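PDB 3V75: orotidine 5'-phosphate decarboxylase from Streptomyces avermitilis, which probably catalyses the decarboxylation of orotidine 5'-phosphate to UMP and carbon dioxide, the last step of de novo UMP synthesis. Local coordinates for residues 27-30 against 31-35; 49-52 against 53-57; 128-131 against 132-136; 192-196 against 197-201; 287-290 against 291-295. All coordinates share one frame; numbering follows the deposited sequence. Where two conformers were deposited one is given.

Contact 1. Residues 27-30 against 31-35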
loop_
_atom_site.group_PDB
_atom_site.type_symbol
_atom_site.label_atom_id
_atom_site.label_comp_id
_atom_site.label_asym_id
_atom_site.label_seq_id
_atom_site.Cartn_x
_atom_site.Cartn_y
_atom_site.Cartn_z
ATOM N N PHE A 27 22.035 -4.598 -0.139
ATOM C CA PHE A 27 21.112 -5.619 -0.573
ATOM C C PHE A 27 21.481 -6.253 -1.926
ATOM O O PHE A 27 21.418 -7.493 -2.060
ATOM C CB PHE A 27 19.682 -5.082 -0.599
ATOM C CG PHE A 27 18.693 -6.053 -1.126
ATOM C CD1 PHE A 27 18.383 -7.195 -0.404
ATOM C CD2 PHE A 27 18.066 -5.835 -2.341
ATOM C CE1 PHE A 27 17.432 -8.109 -0.891
ATOM C CE2 PHE A 27 17.139 -6.753 -2.837
ATOM C CZ PHE A 27 16.845 -7.899 -2.112
ATOM N N GLY A 28 21.869 -5.452 -2.914
ATOM C CA GLY A 28 22.130 -6.010 -4.241
ATOM C C GLY A 28 23.244 -7.052 -4.148
ATOM O O GLY A 28 23.147 -8.153 -4.749
ATOM N N ALA A 29 24.309 -6.737 -3.407
ATOM C CA ALA A 29 25.402 -7.667 -3.217
ATOM C C ALA A 29 24.960 -8.901 -2.424
ATOM O O ALA A 29 25.346 -10.042 -2.757
ATOM C CB ALA A 29 26.576 -6.980 -2.499
ATOM N N ARG A 30 24.194 -8.702 -1.350
ATOM C CA ARG A 30 23.757 -9.846 -0.541
ATOM C C ARG A 30 22.831 -10.759 -1.351
ATOM O O ARG A 30 22.918 -11.992 -1.234
ATOM C CB ARG A 30 23.071 -9.362 0.746
ATOM C CG ARG A 30 24.046 -8.601 1.666
ATOM C CD ARG A 30 23.415 -8.328 3.048
ATOM N NE ARG A 30 22.230 -7.461 2.962
ATOM C CZ ARG A 30 20.996 -7.806 3.335
ATOM N NH1 ARG A 30 20.750 -9.028 3.816
ATOM N NH2 ARG A 30 19.994 -6.942 3.213
ATOM N N LEU A 31 21.966 -10.158 -2.154
ATOM C CA LEU A 31 21.017 -10.921 -2.974
ATOM C C LEU A 31 21.788 -11.735 -4.046
ATOM O O LEU A 31 21.507 -12.914 -4.264
ATOM C CB LEU A 31 20.033 -9.956 -3.627
ATOM C CG LEU A 31 19.143 -10.600 -4.699
ATOM C CD1 LEU A 31 18.225 -11.642 -4.022
ATOM C CD2 LEU A 31 18.342 -9.578 -5.414
ATOM N N SER A 32 22.744 -11.094 -4.720
ATOM C CA SER A 32 23.559 -11.764 -5.744
ATOM C C SER A 32 24.251 -12.979 -5.114
ATOM O O SER A 32 24.248 -14.097 -5.697
ATOM C CB SER A 32 24.601 -10.782 -6.313
ATOM O OG SER A 32 25.414 -11.414 -7.296
ATOM N N ARG A 33 24.832 -12.803 -3.927
ATOM C CA ARG A 33 25.496 -13.916 -3.238
ATOM C C ARG A 33 24.511 -15.017 -2.835
ATOM O O ARG A 33 24.828 -16.217 -2.983
ATOM C CB ARG A 33 26.291 -13.374 -2.023
ATOM C CG ARG A 33 26.917 -14.419 -1.115
ATOM C CD ARG A 33 28.053 -13.816 -0.221
ATOM N NE ARG A 33 28.601 -12.563 -0.788
ATOM C CZ ARG A 33 28.229 -11.343 -0.376
ATOM N NH1 ARG A 33 27.313 -11.244 0.598
ATOM N NH2 ARG A 33 28.753 -10.224 -0.932
ATOM N N ALA A 34 23.329 -14.639 -2.341
ATOM C CA ALA A 34 22.351 -15.617 -1.868
ATOM C C ALA A 34 21.865 -16.490 -3.035
ATOM O O ALA A 34 21.737 -17.719 -2.886
ATOM C CB ALA A 34 21.174 -14.919 -1.228
HETATM N N MSE A 35 21.570 -15.873 -4.170
HETATM C CA MSE A 35 21.119 -16.648 -5.320
HETATM C C MSE A 35 22.227 -17.551 -5.827
HETATM O O MSE A 35 21.926 -18.661 -6.287
HETATM C CB MSE A 35 20.542 -15.765 -6.426
HETATM C CG MSE A 35 19.185 -15.133 -6.002
HETATM SE SE MSE A 35 18.126 -14.512 -7.451
HETATM C CE MSE A 35 19.297 -13.140 -8.066
#

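Contact 2. Residues 49-52 against 53-57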
loop_
_atom_site.group_PDB
_atom_site.type_symbol
_atom_site.label_atom_id
_atom_site.label_comp_id
_atom_site.label_asym_id
_atom_site.label_seq_id
_atom_site.Cartn_x
_atom_site.Cartn_y
_atom_site.Cartn_z
ATOM N N ALA A 49 -6.767 -18.026 1.726
ATOM C CA ALA A 49 -7.715 -19.044 2.161
ATOM C C ALA A 49 -7.683 -20.321 1.298
ATOM O O ALA A 49 -7.839 -21.406 1.849
ATOM C CB ALA A 49 -9.162 -18.478 2.234
ATOM N N SER A 50 -7.481 -20.185 -0.026
ATOM C CA SER A 50 -7.401 -21.331 -0.943
ATOM C C SER A 50 -6.281 -22.271 -0.470
ATOM O O SER A 50 -6.506 -23.453 -0.197
ATOM C CB SER A 50 -7.109 -20.818 -2.363
ATOM O OG SER A 50 -7.267 -21.808 -3.348
ATOM N N LEU A 51 -5.057 -21.732 -0.376
ATOM C CA LEU A 51 -3.903 -22.573 0.024
ATOM C C LEU A 51 -4.087 -23.141 1.421
ATOM O O LEU A 51 -3.717 -24.295 1.680
ATOM C CB LEU A 51 -2.549 -21.844 -0.107
ATOM C CG LEU A 51 -1.767 -22.010 -1.430
ATOM C CD1 LEU A 51 -0.625 -20.995 -1.563
ATOM C CD2 LEU A 51 -1.259 -23.485 -1.596
ATOM N N LEU A 52 -4.643 -22.350 2.351
ATOM C CA LEU A 52 -4.847 -22.883 3.699
ATOM C C LEU A 52 -5.814 -24.093 3.658
ATOM O O LEU A 52 -5.542 -25.124 4.282
ATOM C CB LEU A 52 -5.414 -21.819 4.661
ATOM C CG LEU A 52 -4.511 -20.633 5.033
ATOM C CD1 LEU A 52 -5.249 -19.632 5.945
ATOM C CD2 LEU A 52 -3.256 -21.130 5.723
ATOM N N ALA A 53 -6.913 -23.957 2.910
ATOM C CA ALA A 53 -7.887 -25.048 2.794
ATOM C C ALA A 53 -7.178 -26.232 2.122
ATOM O O ALA A 53 -7.326 -27.370 2.583
ATOM C CB ALA A 53 -9.103 -24.620 2.000
ATOM N N ASP A 54 -6.436 -25.974 1.047
ATOM C CA ASP A 54 -5.653 -27.048 0.405
ATOM C C ASP A 54 -4.732 -27.788 1.410
ATOM O O ASP A 54 -4.575 -29.032 1.324
ATOM C CB ASP A 54 -4.793 -26.517 -0.750
ATOM C CG ASP A 54 -5.613 -26.056 -1.982
ATOM O OD1 ASP A 54 -6.821 -26.378 -2.078
ATOM O OD2 ASP A 54 -5.023 -25.362 -2.862
ATOM N N TRP A 55 -4.059 -27.082 2.330
ATOM C CA TRP A 55 -3.208 -27.733 3.343
ATOM C C TRP A 55 -4.018 -28.375 4.450
ATOM O O TRP A 55 -3.440 -28.855 5.429
ATOM C CB TRP A 55 -2.222 -26.773 4.042
ATOM C CG TRP A 55 -1.110 -26.336 3.192
ATOM C CD1 TRP A 55 -1.142 -26.198 1.839
ATOM C CD2 TRP A 55 0.200 -25.933 3.607
ATOM N NE1 TRP A 55 0.073 -25.743 1.374
ATOM C CE2 TRP A 55 0.916 -25.581 2.441
ATOM C CE3 TRP A 55 0.846 -25.867 4.844
ATOM C CZ2 TRP A 55 2.261 -25.140 2.478
ATOM C CZ3 TRP A 55 2.208 -25.422 4.878
ATOM C CH2 TRP A 55 2.876 -25.078 3.702
ATOM N N GLY A 56 -5.348 -28.318 4.334
ATOM C CA GLY A 56 -6.230 -28.826 5.374
ATOM C C GLY A 56 -6.202 -27.974 6.633
ATOM O O GLY A 56 -6.412 -28.496 7.742
ATOM N N LEU A 57 -5.907 -26.672 6.480
ATOM C CA LEU A 57 -5.880 -25.766 7.636
ATOM C C LEU A 57 -7.115 -24.850 7.581
ATOM O O LEU A 57 -7.696 -24.619 6.503
ATOM C CB LEU A 57 -4.617 -24.878 7.622
ATOM C CG LEU A 57 -3.304 -25.649 7.621
ATOM C CD1 LEU A 57 -2.187 -24.669 7.252
ATOM C CD2 LEU A 57 -3.069 -26.275 8.971
#

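Contact 3. Residues 128-131 against 132-136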
loop_
_atom_site.group_PDB
_atom_site.type_symbol
_atom_site.label_atom_id
_atom_site.label_comp_id
_atom_site.label_asym_id
_atom_site.label_seq_id
_atom_site.Cartn_x
_atom_site.Cartn_y
_atom_site.Cartn_z
ATOM N N ALA A 128 8.293 7.899 4.975
ATOM C CA ALA A 128 9.335 7.597 5.950
ATOM C C ALA A 128 8.845 6.608 7.000
ATOM O O ALA A 128 9.594 5.742 7.451
ATOM C CB ALA A 128 9.812 8.890 6.615
ATOM N N ALA A 129 7.594 6.757 7.432
ATOM C CA ALA A 129 7.038 5.862 8.427
ATOM C C ALA A 129 6.890 4.426 7.885
ATOM O O ALA A 129 7.167 3.471 8.600
ATOM C CB ALA A 129 5.685 6.410 8.943
ATOM N N TYR A 130 6.478 4.260 6.624
ATOM C CA TYR A 130 6.511 2.919 6.041
ATOM C C TYR A 130 7.932 2.359 5.990
ATOM O O TYR A 130 8.170 1.162 6.250
ATOM C CB TYR A 130 5.977 2.958 4.620
ATOM C CG TYR A 130 4.466 2.946 4.496
ATOM C CD1 TYR A 130 3.701 2.000 5.198
ATOM C CD2 TYR A 130 3.814 3.821 3.612
ATOM C CE1 TYR A 130 2.309 1.933 5.042
ATOM C CE2 TYR A 130 2.426 3.778 3.442
ATOM C CZ TYR A 130 1.683 2.826 4.165
ATOM O OH TYR A 130 0.306 2.764 4.000
ATOM N N ALA A 131 8.893 3.219 5.671
ATOM C CA ALA A 131 10.280 2.767 5.665
ATOM C C ALA A 131 10.711 2.381 7.057
ATOM O O ALA A 131 11.451 1.399 7.243
ATOM C CB ALA A 131 11.190 3.853 5.084
ATOM N N GLU A 132 10.282 3.119 8.069
ATOM C CA GLU A 132 10.548 2.839 9.499
ATOM C C GLU A 132 10.009 1.423 9.844
ATOM O O GLU A 132 10.614 0.672 10.610
ATOM C CB GLU A 132 9.892 3.932 10.415
ATOM C CG GLU A 132 9.967 3.717 11.956
ATOM C CD GLU A 132 9.392 4.898 12.822
ATOM O OE1 GLU A 132 9.513 6.069 12.367
ATOM O OE2 GLU A 132 8.915 4.677 13.943
ATOM N N ALA A 133 8.812 1.111 9.321
ATOM C CA ALA A 133 8.175 -0.178 9.622
ATOM C C ALA A 133 8.968 -1.356 9.027
ATOM O O ALA A 133 9.082 -2.410 9.660
ATOM C CB ALA A 133 6.754 -0.209 9.050
ATOM N N PHE A 134 9.487 -1.187 7.812
ATOM C CA PHE A 134 10.006 -2.344 7.070
ATOM C C PHE A 134 11.514 -2.330 6.791
ATOM O O PHE A 134 12.059 -3.372 6.388
ATOM C CB PHE A 134 9.278 -2.466 5.730
ATOM C CG PHE A 134 7.805 -2.715 5.866
ATOM C CD1 PHE A 134 7.350 -3.903 6.399
ATOM C CD2 PHE A 134 6.873 -1.751 5.496
ATOM C CE1 PHE A 134 5.968 -4.144 6.548
ATOM C CE2 PHE A 134 5.520 -1.969 5.636
ATOM C CZ PHE A 134 5.043 -3.181 6.168
ATOM N N LEU A 135 12.191 -1.186 6.921
ATOM C CA LEU A 135 13.551 -1.047 6.365
ATOM C C LEU A 135 14.575 -0.599 7.365
ATOM O O LEU A 135 15.710 -0.322 6.993
ATOM C CB LEU A 135 13.555 -0.089 5.163
ATOM C CG LEU A 135 12.692 -0.572 3.985
ATOM C CD1 LEU A 135 12.440 0.558 2.992
ATOM C CD2 LEU A 135 13.266 -1.836 3.298
ATOM N N ARG A 136 14.212 -0.509 8.629
ATOM C CA ARG A 136 15.205 -0.159 9.623
ATOM C C ARG A 136 15.404 -1.329 10.573
ATOM O O ARG A 136 14.418 -1.962 10.950
ATOM C CB ARG A 136 14.736 1.068 10.383
ATOM C CG ARG A 136 15.882 1.642 11.146
ATOM C CD ARG A 136 15.609 3.077 11.457
ATOM N NE ARG A 136 14.626 3.195 12.516
ATOM C CZ ARG A 136 14.202 4.386 12.923
ATOM N NH1 ARG A 136 14.720 5.470 12.319
ATOM N NH2 ARG A 136 13.315 4.495 13.913
#

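Contact 4. Residues 192-196 against 197-201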
loop_
_atom_site.group_PDB
_atom_site.type_symbol
_atom_site.label_atom_id
_atom_site.label_comp_id
_atom_site.label_asym_id
_atom_site.label_seq_id
_atom_site.Cartn_x
_atom_site.Cartn_y
_atom_site.Cartn_z
ATOM N N ASP A 192 8.357 13.342 -22.584
ATOM C CA ASP A 192 9.615 12.997 -23.260
ATOM C C ASP A 192 9.478 11.748 -24.133
ATOM O O ASP A 192 10.467 11.303 -24.721
ATOM C CB ASP A 192 10.772 12.829 -22.253
ATOM C CG ASP A 192 10.597 11.639 -21.339
ATOM O OD1 ASP A 192 9.520 10.986 -21.364
ATOM O OD2 ASP A 192 11.496 11.355 -20.522
ATOM N N GLY A 193 8.277 11.177 -24.221
ATOM C CA GLY A 193 8.080 10.005 -25.066
ATOM C C GLY A 193 8.265 8.680 -24.347
ATOM O O GLY A 193 7.888 7.648 -24.917
ATOM N N ARG A 194 8.824 8.665 -23.137
ATOM C CA ARG A 194 8.920 7.416 -22.357
ATOM C C ARG A 194 7.584 7.126 -21.684
ATOM O O ARG A 194 6.916 8.073 -21.219
ATOM C CB ARG A 194 10.047 7.483 -21.305
ATOM C CG ARG A 194 11.430 7.584 -22.010
ATOM C CD ARG A 194 12.613 7.801 -21.094
ATOM N NE ARG A 194 12.286 8.879 -20.183
ATOM C CZ ARG A 194 12.942 9.144 -19.052
ATOM N NH1 ARG A 194 14.001 8.407 -18.713
ATOM N NH2 ARG A 194 12.510 10.126 -18.244
ATOM N N ASP A 195 7.183 5.856 -21.597
ATOM C CA ASP A 195 6.003 5.558 -20.804
ATOM C C ASP A 195 6.339 5.501 -19.322
ATOM O O ASP A 195 7.508 5.655 -18.934
ATOM C CB ASP A 195 5.186 4.337 -21.291
ATOM C CG ASP A 195 5.917 3.034 -21.183
ATOM O OD1 ASP A 195 6.968 2.918 -20.493
ATOM O OD2 ASP A 195 5.400 2.043 -21.808
ATOM N N VAL A 196 5.317 5.306 -18.493
ATOM C CA VAL A 196 5.494 5.281 -17.058
ATOM C C VAL A 196 6.471 4.192 -16.636
ATOM O O VAL A 196 7.381 4.428 -15.835
ATOM C CB VAL A 196 4.135 5.152 -16.357
ATOM C CG1 VAL A 196 4.312 4.743 -14.891
ATOM C CG2 VAL A 196 3.370 6.489 -16.496
ATOM N N ALA A 197 6.300 2.977 -17.187
ATOM C CA ALA A 197 7.205 1.891 -16.823
ATOM C C ALA A 197 8.648 2.215 -17.184
ATOM O O ALA A 197 9.561 1.970 -16.374
ATOM C CB ALA A 197 6.778 0.569 -17.517
ATOM N N ALA A 198 8.858 2.696 -18.404
ATOM C CA ALA A 198 10.215 3.000 -18.857
ATOM C C ALA A 198 10.842 4.099 -17.979
ATOM O O ALA A 198 12.058 4.120 -17.759
ATOM C CB ALA A 198 10.216 3.424 -20.330
ATOM N N THR A 199 10.000 5.020 -17.520
ATOM C CA THR A 199 10.459 6.107 -16.672
ATOM C C THR A 199 10.948 5.527 -15.360
ATOM O O THR A 199 12.025 5.908 -14.871
ATOM C CB THR A 199 9.284 7.103 -16.443
ATOM O OG1 THR A 199 8.941 7.672 -17.708
ATOM C CG2 THR A 199 9.693 8.229 -15.467
HETATM N N MSE A 200 10.185 4.587 -14.788
HETATM C CA MSE A 200 10.613 3.963 -13.537
HETATM C C MSE A 200 11.919 3.182 -13.725
HETATM O O MSE A 200 12.816 3.239 -12.879
HETATM C CB MSE A 200 9.524 3.044 -12.960
HETATM C CG MSE A 200 8.222 3.755 -12.677
HETATM SE SE MSE A 200 8.498 5.327 -11.524
HETATM C CE MSE A 200 6.759 6.169 -11.858
ATOM N N LEU A 201 12.007 2.407 -14.804
ATOM C CA LEU A 201 13.235 1.656 -15.061
ATOM C C LEU A 201 14.436 2.594 -15.179
ATOM O O LEU A 201 15.500 2.301 -14.631
ATOM C CB LEU A 201 13.104 0.792 -16.324
ATOM C CG LEU A 201 12.060 -0.319 -16.217
ATOM C CD1 LEU A 201 11.831 -0.920 -17.617
ATOM C CD2 LEU A 201 12.510 -1.407 -15.218
HETATM O O HOH W 1 9.852 10.121 -18.535
HETATM O O HOH W 2 13.386 8.425 -15.500
#

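Contact 5. Residues 287-290 against 291-295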
loop_
_atom_site.group_PDB
_atom_site.type_symbol
_atom_site.label_atom_id
_atom_site.label_comp_id
_atom_site.label_asym_id
_atom_site.label_seq_id
_atom_site.Cartn_x
_atom_site.Cartn_y
_atom_site.Cartn_z
ATOM N N ALA A 287 11.027 -26.871 -4.159
ATOM C CA ALA A 287 11.886 -25.678 -4.162
ATOM C C ALA A 287 13.249 -25.990 -4.787
ATOM O O ALA A 287 13.777 -25.197 -5.586
ATOM C CB ALA A 287 12.059 -25.134 -2.743
ATOM N N ASP A 288 13.850 -27.124 -4.431
ATOM C CA ASP A 288 15.165 -27.478 -4.996
ATOM C C ASP A 288 15.040 -27.647 -6.505
ATOM O O ASP A 288 15.935 -27.258 -7.264
ATOM C CB ASP A 288 15.697 -28.812 -4.430
ATOM C CG ASP A 288 16.225 -28.698 -3.007
ATOM O OD1 ASP A 288 16.380 -27.565 -2.513
ATOM O OD2 ASP A 288 16.461 -29.769 -2.389
ATOM N N ARG A 289 13.937 -28.245 -6.956
ATOM C CA ARG A 289 13.777 -28.495 -8.390
ATOM C C ARG A 289 13.628 -27.186 -9.177
ATOM O O ARG A 289 14.266 -27.010 -10.233
ATOM C CB ARG A 289 12.582 -29.391 -8.680
ATOM C CG ARG A 289 12.259 -29.406 -10.157
ATOM C CD ARG A 289 11.048 -30.307 -10.449
ATOM N NE ARG A 289 9.998 -30.095 -9.451
ATOM C CZ ARG A 289 8.905 -29.334 -9.583
ATOM N NH1 ARG A 289 8.018 -29.285 -8.574
ATOM N NH2 ARG A 289 8.638 -28.700 -10.726
ATOM N N PHE A 290 12.792 -26.274 -8.691
ATOM C CA PHE A 290 12.700 -24.973 -9.355
ATOM C C PHE A 290 14.046 -24.272 -9.395
ATOM O O PHE A 290 14.446 -23.775 -10.454
ATOM C CB PHE A 290 11.665 -24.054 -8.703
ATOM C CG PHE A 290 10.267 -24.279 -9.194
ATOM C CD1 PHE A 290 9.853 -23.711 -10.386
ATOM C CD2 PHE A 290 9.377 -25.076 -8.492
ATOM C CE1 PHE A 290 8.558 -23.898 -10.866
ATOM C CE2 PHE A 290 8.093 -25.286 -8.969
ATOM C CZ PHE A 290 7.681 -24.689 -10.153
ATOM N N ALA A 291 14.738 -24.214 -8.258
ATOM C CA ALA A 291 16.001 -23.484 -8.228
ATOM C C ALA A 291 16.985 -24.108 -9.201
ATOM O O ALA A 291 17.734 -23.397 -9.916
ATOM C CB ALA A 291 16.578 -23.467 -6.834
ATOM N N GLU A 292 17.026 -25.443 -9.243
ATOM C CA GLU A 292 17.978 -26.093 -10.144
ATOM C C GLU A 292 17.632 -25.885 -11.603
ATOM O O GLU A 292 18.525 -25.684 -12.443
ATOM C CB GLU A 292 18.074 -27.587 -9.850
ATOM C CG GLU A 292 18.978 -28.307 -10.817
ATOM C CD GLU A 292 20.402 -27.651 -10.940
ATOM O OE1 GLU A 292 21.011 -27.674 -12.052
ATOM O OE2 GLU A 292 20.925 -27.086 -9.931
ATOM N N GLU A 293 16.342 -25.958 -11.930
ATOM C CA GLU A 293 15.956 -25.756 -13.321
ATOM C C GLU A 293 16.242 -24.340 -13.793
ATOM O O GLU A 293 16.645 -24.123 -14.949
ATOM C CB GLU A 293 14.477 -26.028 -13.513
ATOM C CG GLU A 293 14.156 -27.498 -13.396
ATOM C CD GLU A 293 12.636 -27.751 -13.502
ATOM O OE1 GLU A 293 11.799 -26.811 -13.462
ATOM O OE2 GLU A 293 12.281 -28.947 -13.553
ATOM N N ILE A 294 16.003 -23.367 -12.916
ATOM C CA ILE A 294 16.297 -21.983 -13.267
ATOM C C ILE A 294 17.817 -21.799 -13.402
ATOM O O ILE A 294 18.283 -21.227 -14.386
ATOM C CB ILE A 294 15.728 -21.017 -12.234
ATOM C CG1 ILE A 294 14.198 -21.140 -12.207
ATOM C CG2 ILE A 294 16.172 -19.574 -12.567
ATOM C CD1 ILE A 294 13.537 -20.457 -11.009
ATOM N N ARG A 295 18.588 -22.318 -12.437
ATOM C CA ARG A 295 20.048 -22.252 -12.504
ATOM C C ARG A 295 20.545 -22.797 -13.833
ATOM O O ARG A 295 21.376 -22.183 -14.507
ATOM C CB ARG A 295 20.690 -23.035 -11.329
ATOM C CG ARG A 295 22.201 -22.807 -11.134
ATOM C CD ARG A 295 22.915 -24.085 -10.664
ATOM N NE ARG A 295 22.700 -25.135 -11.664
ATOM C CZ ARG A 295 23.428 -25.314 -12.779
ATOM N NH1 ARG A 295 24.508 -24.559 -13.039
ATOM N NH2 ARG A 295 23.078 -26.277 -13.606
#

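Contact 1. Residues 27-30 against 31-35
Phe27 O takes the N-H of Leu31 at 2.7 Å, and the same i to i+4 bonding runs on from Ser32 N to Gly28 O, from Arg33 N to Ala29 O and from Ala34 N to Arg30 O, so that 27-30 and 31-35 are successive turns of one regular helix. The Leu31 bond is the shortest of the four. The side chains of the same pair also meet. Leu31 CB sits over one face of the Phe27 ring, 4.2 Å from the ring centroid and 17° off the ring normal, a CH-pi contact, while Leu31 CD2 reaches Phe27 CZ at 4.0 Å. Both residues turn CG away from their own backbone N (chi1 176° for Phe27, 170° for Leu31), which puts them on the same side of the helix. On another side Arg33 bends at chi3 and lays one face of its guanidinium above Ala29 O; its NH1 makes a salt bridge with Glu25. Arg30 carries its NH2 to the edge of the Phe27 ring, in the ring plane; NH1 makes a salt bridge with Asp144, while NE and NH2 hydrogen-bond to the carbonyls of Glu25 and Gly168. Phe27 and Leu31 pack on Asp144, Ser216, Leu113 and Pro238, residues at or just before the starts of strands. This is the helix that precedes the first strand and covers the N-terminal mouth of the TIM barrel.

Contact 2. Residues 49-52 against 53-57
Leu57 N returns to Leu52 O at 2.7 Å and Gly56 N to Ala53 O at 2.8 Å; with positive phi at Gly56 (70°) these bonds form a Schellman motif that ends helix 49-54. The last regular bonds before it are those of Asp54 N to Ser50 O and Trp55 N to Leu51 O. Trp55, just ahead of the glycine, can be followed outward. Its CB lies equally far, 3.7 Å, from Leu51 O and Leu52 O. CG stands beside the backbone N (chi1 -72°), which holds the five-membered ring close to the preceding turn: CD1 comes to 3.2 Å from Leu51 O, obliquely to the indole. At the next atom, NE1, the neighbour is Leu51 CD2 at 4.0 Å, the two side chains passing at a slant, and the N-H itself is spent on the carbonyl of Leu274. Beyond this the indole meets the Phe67 ring at about 35° and packs on Thr70 and Val71, which ties the helix end to helices 61-75 and 271-274. Leu57 CB rests 3.5 Å from Leu52 O, and the two leucines cross at about a right angle, with Leu52 CD2 touching Leu57 CD1 at 4.0 Å.

Contact 3. Residues 128-131 against 132-136
Tyr130 and Phe134, one turn apart, extend from the same side of helix 124-134, and Tyr130 CD1 lies 4.4 Å from Phe134 CE2, an oblique approach. The Phe134 ring is settled more firmly against the backbone. With CG beside its own N (chi1 -63°), it leans back along the helix until CD2 stands 3.3 Å from Tyr130 O, the carbonyl that also receives Phe134 N at 3.1 Å. One face of the ring is covered by the methyl of Ala133. A quarter turn round, Leu135 grips the next carbonyl: its N bonds to Ala131 O at 2.7 Å, a weak bond from Phe134 N shares that oxygen, and Leu135 CD1 touches Ala131 CB at 4.1 Å. Leu135 is the first residue to leave helical backbone angles, and Ala131 O takes both bonds there. Glu132 takes a different direction. Its chain is fully extended (chi1 and chi2 both 175°) and, in the conformer described, OE2 makes a salt bridge with Arg91 of the second subunit; Ala129 packs on Phe88 of that subunit. The helix links strands 113-120 and 145-148 in a beta-alpha-beta unit of the barrel: Phe134 lies on Met116 and Leu146, Ala131 on Leu163 of helix 158-167, and Tyr130 on Arg120 of its own chain; the Tyr130 side chain is about 9 Å from that of Lys119, the predicted proton donor at strand 113-120.

Contact 4. Residues 192-196 against 197-201
An N-cap opens helix 196-207: Asp195 OD1 accepts the N-H of Ala198 at 2.8 Å, met nearly along the carboxylate C-O axis. The rotation of Asp195 about chi1 (65°), with CG wedged between the backbone N and the carbonyl carbon, folds the carboxylate back over the first turn, where OD1 also touches the Ala198 methyl. Its other oxygen, OD2, is held by the hydroxyl of Tyr231. The carbonyl of the same aspartate is gripped twice by one residue. Thr199 N reaches Asp195 O at 2.9 Å as an ordinary helical bond, while Thr199 OG1 donates to it at 2.8 Å from above the carbonyl plane. That hydroxyl in turn receives a hydrogen from water 1, which also donates to Asp192 OD2. Ahead of the cap, Asp192 OD1 takes the N-H of Arg194 at 3.0 Å, closing an Asx turn around Gly193. The Arg194 chain bends at chi3, and NE makes a salt bridge with Asp192 OD2 at 2.6 Å; one face of the guanidinium is turned to Thr199 OG1. Water and the Asp192 carboxylate thus couple the loop to the first helical turn. Val196 and Met200, a selenomethionine, lie side by side, pointing the same way, with Val196 CG1 4.1 Å from Met200 CE. Val196 packs on Tyr151 of the second subunit and Met200 on Glu184 of that subunit, as well as on Pro150 and Tyr154 of its own chain, in the segment between strand 145-148 and helix 158-167.

Contact 5. Residues 287-290 against 291-295
Ala287 O, Asp288 O, Arg289 O and Phe290 O each accept the N-H four residues on, from Ala291 to Ile294, in an unbroken alpha-helical run whose bonds all measure 2.9 or 3.0 Å. Arg289 and Glu293, one turn apart, lie side by side and point the same way, yet they meet through carbon and not through charge. Glu293 OE2 rests 3.4 Å from Arg289 CG and 3.6 Å from Arg289 CD. The arginine bends at chi3, its guanidinium plane is turned 73° from the carboxylate, and Arg289 NH2 remains 4.6 Å from Glu293 OE1, beyond a salt bridge. Glu293 sets out with CG beside its own backbone N (chi1 -71°), so that this carbon closes on Arg289 O. The helix, 280-299, is the last of the TIM barrel and follows strand 265-269; Phe290 lies on Val269 and Ile294 on Pro267 of that strand, and both also touch Pro251. Ile294 turns CG1 back along the helix axis, to 3.2 Å from Phe290 O, with CD1 following close to the same carbonyl; Ile294 also packs on Pro40. Farther round, in one of its two conformers, Arg295 takes Glu292 side-on: NE and NH2 both bond to OE1, NH2 at 2.9 Å on the syn lone pair, with OE1 close to the guanidinium plane and a weaker bond from NE to OE2. Asp288, on another side of the helix, sends OD2 to a salt bridge with Arg284 in the conformer given here.

The five contacts are local, on helices or at their ends, spread round a single TIM barrel and touching one another nowhere. Contacts 1 and 5 come nearest, about 6 Å between nearest atoms, one on the helix across the N-terminal mouth and the other on the final helix of the barrel. Contact 1 also approaches contact 3 to about 8 Å between nearest atoms. Contact 2 lies on the opposite side of the chain's centre from contacts 1 and 4, the centres of contacts 2 and 4 being about 40 Å apart. Only contact 3 is near the predicted proton donor, the Tyr130 side chain about 9 Å from that of Lys119. Contacts 3 and 4 both reach the second subunit, at separate places.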